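Local coordinates for protein glycerol kinase, putative (Plasmodium falciparum, PDB 2W41) that probably phosphorylates glycerol to sn-glycerol 3-phosphate at the expense of ATP, as a member of the FGGY carbohydrate kinase family, and is bound here to ADP, at residues N59-M64 and E236-Y241; R89-I94 and I107-T112. One frame throughout, in Å; residues are numbered along the deposited sequence.

Contact 1. Residues N59-M64 and E236-Y241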
loop_
_atom_site.group_PDB
_atom_site.type_symbol
_atom_site.label_atom_id
_atom_site.label_comp_id
_atom_site.label_asym_id
_atom_site.label_seq_id
_atom_site.Cartn_x
_atom_site.Cartn_y
_atom_site.Cartn_z
ATOM N N ASN B 59 -35.039 -11.348 -26.776
ATOM C CA ASN B 59 -33.615 -11.364 -27.248
ATOM C C ASN B 59 -33.212 -12.732 -27.910
ATOM O O ASN B 59 -32.838 -12.778 -29.073
ATOM C CB ASN B 59 -32.665 -11.008 -26.085
ATOM C CG ASN B 59 -32.739 -9.521 -25.677
ATOM O OD1 ASN B 59 -33.325 -8.731 -26.372
ATOM N ND2 ASN B 59 -32.109 -9.155 -24.564
ATOM N N LEU B 60 -33.361 -13.839 -27.183
ATOM C CA LEU B 60 -33.170 -15.180 -27.741
ATOM C C LEU B 60 -33.847 -15.467 -29.121
ATOM O O LEU B 60 -33.187 -15.916 -30.052
ATOM C CB LEU B 60 -33.561 -16.274 -26.722
ATOM C CG LEU B 60 -33.282 -17.689 -27.239
ATOM C CD1 LEU B 60 -31.821 -17.831 -27.680
ATOM C CD2 LEU B 60 -33.621 -18.708 -26.286
ATOM N N TYR B 61 -35.156 -15.253 -29.232
ATOM C CA TYR B 61 -35.859 -15.367 -30.517
ATOM C C TYR B 61 -35.270 -14.437 -31.602
ATOM O O TYR B 61 -35.117 -14.808 -32.760
ATOM C CB TYR B 61 -37.334 -15.031 -30.357
ATOM C CG TYR B 61 -38.117 -15.926 -29.442
ATOM C CD1 TYR B 61 -37.760 -17.260 -29.254
ATOM C CD2 TYR B 61 -39.236 -15.430 -28.753
ATOM C CE1 TYR B 61 -38.504 -18.096 -28.404
ATOM C CE2 TYR B 61 -39.992 -16.237 -27.885
ATOM C CZ TYR B 61 -39.641 -17.560 -27.725
ATOM O OH TYR B 61 -40.374 -18.367 -26.879
ATOM N N ASN B 62 -34.964 -13.208 -31.229
ATOM C CA ASN B 62 -34.345 -12.328 -32.186
ATOM C C ASN B 62 -33.010 -12.839 -32.752
ATOM O O ASN B 62 -32.830 -12.845 -33.972
ATOM C CB ASN B 62 -34.295 -10.907 -31.642
ATOM C CG ASN B 62 -35.696 -10.250 -31.640
ATOM O OD1 ASN B 62 -36.631 -10.750 -32.310
ATOM N ND2 ASN B 62 -35.854 -9.143 -30.875
ATOM N N LEU B 63 -32.112 -13.291 -31.876
ATOM C CA LEU B 63 -30.818 -13.848 -32.266
ATOM C C LEU B 63 -30.957 -15.130 -33.129
ATOM O O LEU B 63 -30.217 -15.317 -34.146
ATOM C CB LEU B 63 -30.009 -14.158 -31.018
ATOM C CG LEU B 63 -29.588 -12.965 -30.180
ATOM C CD1 LEU B 63 -29.291 -13.347 -28.720
ATOM C CD2 LEU B 63 -28.395 -12.279 -30.865
ATOM N N MET B 64 -31.897 -16.001 -32.730
ATOM C CA MET B 64 -32.130 -17.258 -33.414
ATOM C C MET B 64 -32.572 -16.973 -34.836
ATOM O O MET B 64 -32.108 -17.620 -35.798
ATOM C CB MET B 64 -33.150 -18.105 -32.672
ATOM C CG MET B 64 -32.609 -18.789 -31.428
ATOM S SD MET B 64 -33.826 -19.772 -30.490
ATOM C CE MET B 64 -33.978 -21.241 -31.502
ATOM N N GLU B 236 -43.805 -20.329 -32.231
ATOM C CA GLU B 236 -44.166 -19.662 -33.475
ATOM C C GLU B 236 -43.394 -18.342 -33.558
ATOM O O GLU B 236 -43.572 -17.532 -34.480
ATOM C CB GLU B 236 -45.709 -19.504 -33.598
ATOM C CG GLU B 236 -46.420 -18.680 -32.468
ATOM C CD GLU B 236 -46.504 -19.436 -31.129
ATOM O OE1 GLU B 236 -46.514 -20.698 -31.176
ATOM O OE2 GLU B 236 -46.562 -18.778 -30.044
ATOM N N HIS B 237 -42.506 -18.154 -32.586
ATOM C CA HIS B 237 -41.642 -16.982 -32.555
ATOM C C HIS B 237 -40.368 -17.238 -33.355
ATOM O O HIS B 237 -39.748 -16.306 -33.866
ATOM C CB HIS B 237 -41.344 -16.601 -31.105
ATOM C CG HIS B 237 -42.539 -16.053 -30.353
ATOM N ND1 HIS B 237 -43.085 -14.805 -30.615
ATOM C CD2 HIS B 237 -43.269 -16.574 -29.337
ATOM C CE1 HIS B 237 -44.100 -14.592 -29.799
ATOM N NE2 HIS B 237 -44.240 -15.652 -29.021
ATOM N N VAL B 238 -39.994 -18.515 -33.458
ATOM C CA VAL B 238 -38.844 -18.959 -34.238
ATOM C C VAL B 238 -39.345 -20.007 -35.260
ATOM O O VAL B 238 -39.117 -21.210 -35.092
ATOM C CB VAL B 238 -37.669 -19.503 -33.328
ATOM C CG1 VAL B 238 -36.994 -18.386 -32.555
ATOM C CG2 VAL B 238 -38.140 -20.620 -32.376
ATOM N N PRO B 239 -40.041 -19.553 -36.319
ATOM C CA PRO B 239 -40.715 -20.478 -37.237
ATOM C C PRO B 239 -39.784 -21.462 -37.962
ATOM O O PRO B 239 -40.161 -22.637 -38.177
ATOM C CB PRO B 239 -41.437 -19.539 -38.232
ATOM C CG PRO B 239 -40.766 -18.214 -38.104
ATOM C CD PRO B 239 -40.244 -18.145 -36.706
ATOM N N ASP B 240 -38.573 -21.007 -38.295
ATOM C CA ASP B 240 -37.601 -21.846 -38.999
ATOM C C ASP B 240 -37.067 -23.052 -38.194
ATOM O O ASP B 240 -36.535 -24.038 -38.777
ATOM C CB ASP B 240 -36.463 -20.985 -39.504
ATOM C CG ASP B 240 -36.856 -20.164 -40.734
ATOM O OD1 ASP B 240 -38.067 -20.134 -41.081
ATOM O OD2 ASP B 240 -35.950 -19.547 -41.359
ATOM N N TYR B 241 -37.255 -22.992 -36.867
ATOM C CA TYR B 241 -36.741 -24.004 -35.961
ATOM C C TYR B 241 -37.748 -25.072 -35.571
ATOM O O TYR B 241 -37.439 -25.929 -34.745
ATOM C CB TYR B 241 -36.159 -23.352 -34.720
ATOM C CG TYR B 241 -34.936 -22.507 -34.987
ATOM C CD1 TYR B 241 -33.670 -23.008 -34.723
ATOM C CD2 TYR B 241 -35.045 -21.198 -35.501
ATOM C CE1 TYR B 241 -32.535 -22.235 -34.932
ATOM C CE2 TYR B 241 -33.894 -20.413 -35.739
ATOM C CZ TYR B 241 -32.638 -20.953 -35.440
ATOM O OH TYR B 241 -31.478 -20.238 -35.648
#
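Tyr241 holds Met64 at two points at once: its hydroxyl gives a hydrogen bond to the backbone carbonyl of Met64 while the methyl of the same methionine lies on its ring. OH stands 2.7 Å from Met64 O, tilted 29° from the carbonyl plane. CE of Met64 sits over the middle of the ring, 3.8 Å from the centroid, a CH-pi contact. A bend at chi3 (76°) turns this methyl down onto the ring and leaves SD farther out above the same face, 5.1 Å from the centroid, in a Met-aromatic arrangement.

A second aromatic meeting involves Tyr61. CB of His237 comes down over its face, nearer CD2 and CE2 than the ring centre, with CB 3.4 Å from Tyr61 CD2. The imidazole continues nearly parallel to the phenol, planes at 11°, but displaced until little of one ring lies over the other. Between these two meetings, CG1 of Val238 forms a bridge, touching Tyr61 CD1 at 3.6 Å and Met64 CB at 3.9 Å.

The loop between strands 229-232 and 245-251 thus packs on helix 53-74, with Leu179 of helix 171-179 touching Tyr61 and Met64, and Phe24 of strand 19-25 touching Tyr241.

Contact 2. Residues R89-I94 and I107-T112. With EDO (1,2-ethanediol), chain U; EDO (1,2-ethanediol), chain T.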
loop_
_atom_site.group_PDB
_atom_site.type_symbol
_atom_site.label_atom_id
_atom_site.label_comp_id
_atom_site.label_asym_id
_atom_site.label_seq_id
_atom_site.Cartn_x
_atom_site.Cartn_y
_atom_site.Cartn_z
ATOM N N ARG B 89 -26.545 -19.935 -13.746
ATOM C CA ARG B 89 -27.165 -20.846 -12.781
ATOM C C ARG B 89 -27.814 -20.076 -11.611
ATOM O O ARG B 89 -27.645 -18.840 -11.486
ATOM C CB ARG B 89 -26.097 -21.842 -12.281
ATOM C CG ARG B 89 -25.321 -22.569 -13.393
ATOM C CD ARG B 89 -24.140 -23.325 -12.846
ATOM N NE ARG B 89 -23.180 -22.444 -12.167
ATOM C CZ ARG B 89 -22.168 -22.855 -11.392
ATOM N NH1 ARG B 89 -21.908 -24.130 -11.192
ATOM N NH2 ARG B 89 -21.379 -21.972 -10.816
ATOM N N GLU B 90 -28.547 -20.790 -10.755
ATOM C CA GLU B 90 -29.038 -20.246 -9.466
ATOM C C GLU B 90 -30.166 -19.204 -9.626
ATOM O O GLU B 90 -31.203 -19.318 -8.979
ATOM C CB GLU B 90 -27.853 -19.708 -8.654
ATOM C CG GLU B 90 -26.947 -20.834 -8.180
ATOM C CD GLU B 90 -25.489 -20.530 -8.287
ATOM O OE1 GLU B 90 -25.136 -19.345 -8.187
ATOM O OE2 GLU B 90 -24.678 -21.473 -8.470
ATOM N N THR B 91 -29.966 -18.204 -10.490
ATOM C CA THR B 91 -31.048 -17.329 -10.976
ATOM C C THR B 91 -32.360 -18.079 -11.156
ATOM O O THR B 91 -32.388 -19.146 -11.774
ATOM C CB THR B 91 -30.642 -16.594 -12.283
ATOM O OG1 THR B 91 -29.559 -15.706 -11.984
ATOM C CG2 THR B 91 -31.812 -15.804 -12.901
ATOM N N VAL B 92 -33.435 -17.525 -10.572
ATOM C CA VAL B 92 -34.711 -18.248 -10.481
ATOM C C VAL B 92 -35.919 -17.457 -10.994
ATOM O O VAL B 92 -36.027 -16.246 -10.764
ATOM C CB VAL B 92 -34.945 -18.879 -9.039
ATOM C CG1 VAL B 92 -35.241 -17.801 -7.957
ATOM C CG2 VAL B 92 -36.055 -19.988 -9.073
ATOM N N ILE B 93 -36.835 -18.139 -11.661
ATOM C CA ILE B 93 -38.111 -17.562 -12.033
ATOM C C ILE B 93 -39.224 -18.467 -11.558
ATOM O O ILE B 93 -39.094 -19.701 -11.564
ATOM C CB ILE B 93 -38.264 -17.373 -13.554
ATOM C CG1 ILE B 93 -37.061 -16.620 -14.121
ATOM C CG2 ILE B 93 -39.559 -16.632 -13.918
ATOM C CD1 ILE B 93 -36.573 -17.185 -15.449
ATOM N N ILE B 94 -40.322 -17.833 -11.119
ATOM C CA ILE B 94 -41.570 -18.545 -10.874
ATOM C C ILE B 94 -42.583 -18.028 -11.855
ATOM O O ILE B 94 -42.701 -16.811 -12.032
ATOM C CB ILE B 94 -42.071 -18.419 -9.425
ATOM C CG1 ILE B 94 -40.944 -18.814 -8.455
ATOM C CG2 ILE B 94 -43.326 -19.336 -9.250
ATOM C CD1 ILE B 94 -41.348 -18.906 -6.967
ATOM N N ILE B 107 -34.818 -13.517 -10.215
ATOM C CA ILE B 107 -33.965 -12.974 -9.156
ATOM C C ILE B 107 -32.573 -13.566 -9.376
ATOM O O ILE B 107 -32.332 -14.756 -9.192
ATOM C CB ILE B 107 -34.528 -13.227 -7.677
ATOM C CG1 ILE B 107 -35.906 -12.600 -7.460
ATOM C CG2 ILE B 107 -33.595 -12.673 -6.618
ATOM C CD1 ILE B 107 -36.521 -12.826 -5.999
ATOM N N VAL B 108 -31.655 -12.710 -9.786
ATOM C CA VAL B 108 -30.335 -13.119 -10.224
ATOM C C VAL B 108 -29.516 -13.712 -9.064
ATOM O O VAL B 108 -29.672 -13.307 -7.925
ATOM C CB VAL B 108 -29.621 -11.933 -10.936
ATOM C CG1 VAL B 108 -28.322 -12.377 -11.599
ATOM C CG2 VAL B 108 -30.535 -11.346 -11.964
ATOM N N TRP B 109 -28.678 -14.715 -9.348
ATOM C CA TRP B 109 -27.785 -15.306 -8.339
ATOM C C TRP B 109 -26.989 -14.270 -7.522
ATOM O O TRP B 109 -26.556 -14.538 -6.369
ATOM C CB TRP B 109 -26.787 -16.223 -9.048
ATOM C CG TRP B 109 -25.899 -15.556 -10.129
ATOM C CD1 TRP B 109 -26.269 -15.198 -11.427
ATOM C CD2 TRP B 109 -24.510 -15.225 -10.002
ATOM N NE1 TRP B 109 -25.193 -14.645 -12.077
ATOM C CE2 TRP B 109 -24.097 -14.677 -11.240
ATOM C CE3 TRP B 109 -23.580 -15.336 -8.961
ATOM C CZ2 TRP B 109 -22.782 -14.248 -11.471
ATOM C CZ3 TRP B 109 -22.262 -14.923 -9.193
ATOM C CH2 TRP B 109 -21.883 -14.364 -10.451
ATOM N N LEU B 110 -26.713 -13.135 -8.166
ATOM C CA LEU B 110 -25.933 -12.048 -7.542
ATOM C C LEU B 110 -26.708 -11.273 -6.430
ATOM O O LEU B 110 -26.054 -10.653 -5.564
ATOM C CB LEU B 110 -25.400 -11.075 -8.609
ATOM C CG LEU B 110 -24.125 -11.512 -9.318
ATOM C CD1 LEU B 110 -23.708 -10.524 -10.326
ATOM C CD2 LEU B 110 -23.042 -11.712 -8.299
ATOM N N ASP B 111 -28.063 -11.315 -6.484
ATOM C CA ASP B 111 -29.005 -10.773 -5.484
ATOM C C ASP B 111 -28.721 -11.228 -4.040
ATOM O O ASP B 111 -28.469 -12.414 -3.782
ATOM C CB ASP B 111 -30.435 -11.175 -5.869
ATOM C CG ASP B 111 -31.514 -10.421 -5.065
ATOM O OD1 ASP B 111 -31.715 -10.722 -3.866
ATOM O OD2 ASP B 111 -32.163 -9.525 -5.639
ATOM N N THR B 112 -28.763 -10.282 -3.099
ATOM C CA THR B 112 -28.541 -10.565 -1.667
ATOM C C THR B 112 -29.688 -10.110 -0.738
ATOM O O THR B 112 -29.484 -9.982 0.469
ATOM C CB THR B 112 -27.252 -9.893 -1.149
ATOM O OG1 THR B 112 -27.293 -8.507 -1.469
ATOM C CG2 THR B 112 -25.983 -10.499 -1.792
HETATM C C1 EDO U . -23.594 -18.912 -10.935
HETATM O O1 EDO U . -22.363 -19.234 -10.293
HETATM C C2 EDO U . -23.283 -18.523 -12.371
HETATM O O2 EDO U . -23.903 -19.541 -13.161
HETATM C C1 EDO T . -21.760 -17.925 -6.662
HETATM O O1 EDO T . -22.594 -18.850 -7.337
HETATM C C2 EDO T . -20.903 -18.759 -5.730
HETATM O O2 EDO T . -21.728 -19.545 -4.854
#
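Thr91 OG1 is gripped by two groups: it accepts the backbone N-H of Trp109, with N 3.0 Å away, and is hydrogen-bonded to Gln88 OE1. The hydroxyl lies beside the backbone N of Thr91, anti to the carbonyl carbon (chi1 -65°), and reaches the edge of the indole in its plane, 3.4 Å from Trp109 CD1. Val92 and Ile107 form a single antiparallel hydrogen-bonded pair. Ile107 N approaches Val92 O at 3.0 Å in the carbonyl plane, whereas Val92 N stands above the plane of the Ile107 carbonyl, 3.3 Å from its O.

Trp109 is the second residue of the type I turn from Val108 to Asp111. Its CB rests on Glu90, 3.6 Å from OE1, and its NE1 is bonded to Thr17 OG1. One indole face carries Leu110 CG, the opposite one a 1,2-ethanediol carbon. That diol takes both Arg89 N, at 2.7 Å, and Arg89 NE on its O2, and Arg89 NH2 on its O1; a second diol gives its O1 hydrogen to Glu90 OE1.

The diols, probably from the crystallisation liquor, lie among Arg89, Glu90 and Trp109, consistent with a polyol pocket such as the glycerol site of this family.

In the fold
After the first strands the chain enters helix 53-74, whose residues 59-64 meet 236-241 much later in the chain to form contact 1. Strand 77-87 follows, and beyond it contact 2, between residues 89-94 and 107-112, closes a short loop through strands 92-96 and 106-107. Contact 2 is therefore nested inside the much longer loop closed by contact 1, and the two do not cross. They do not touch: their nearest atoms are about 11 Å apart. Contact 1 joins a helix to the connection between two strands of the six-stranded sheet; contact 2 ties strand 92-96 to the loop leading into helix 115-124 and lies nearer the nucleotide, the Trp109 side chain about 9 Å from ADP.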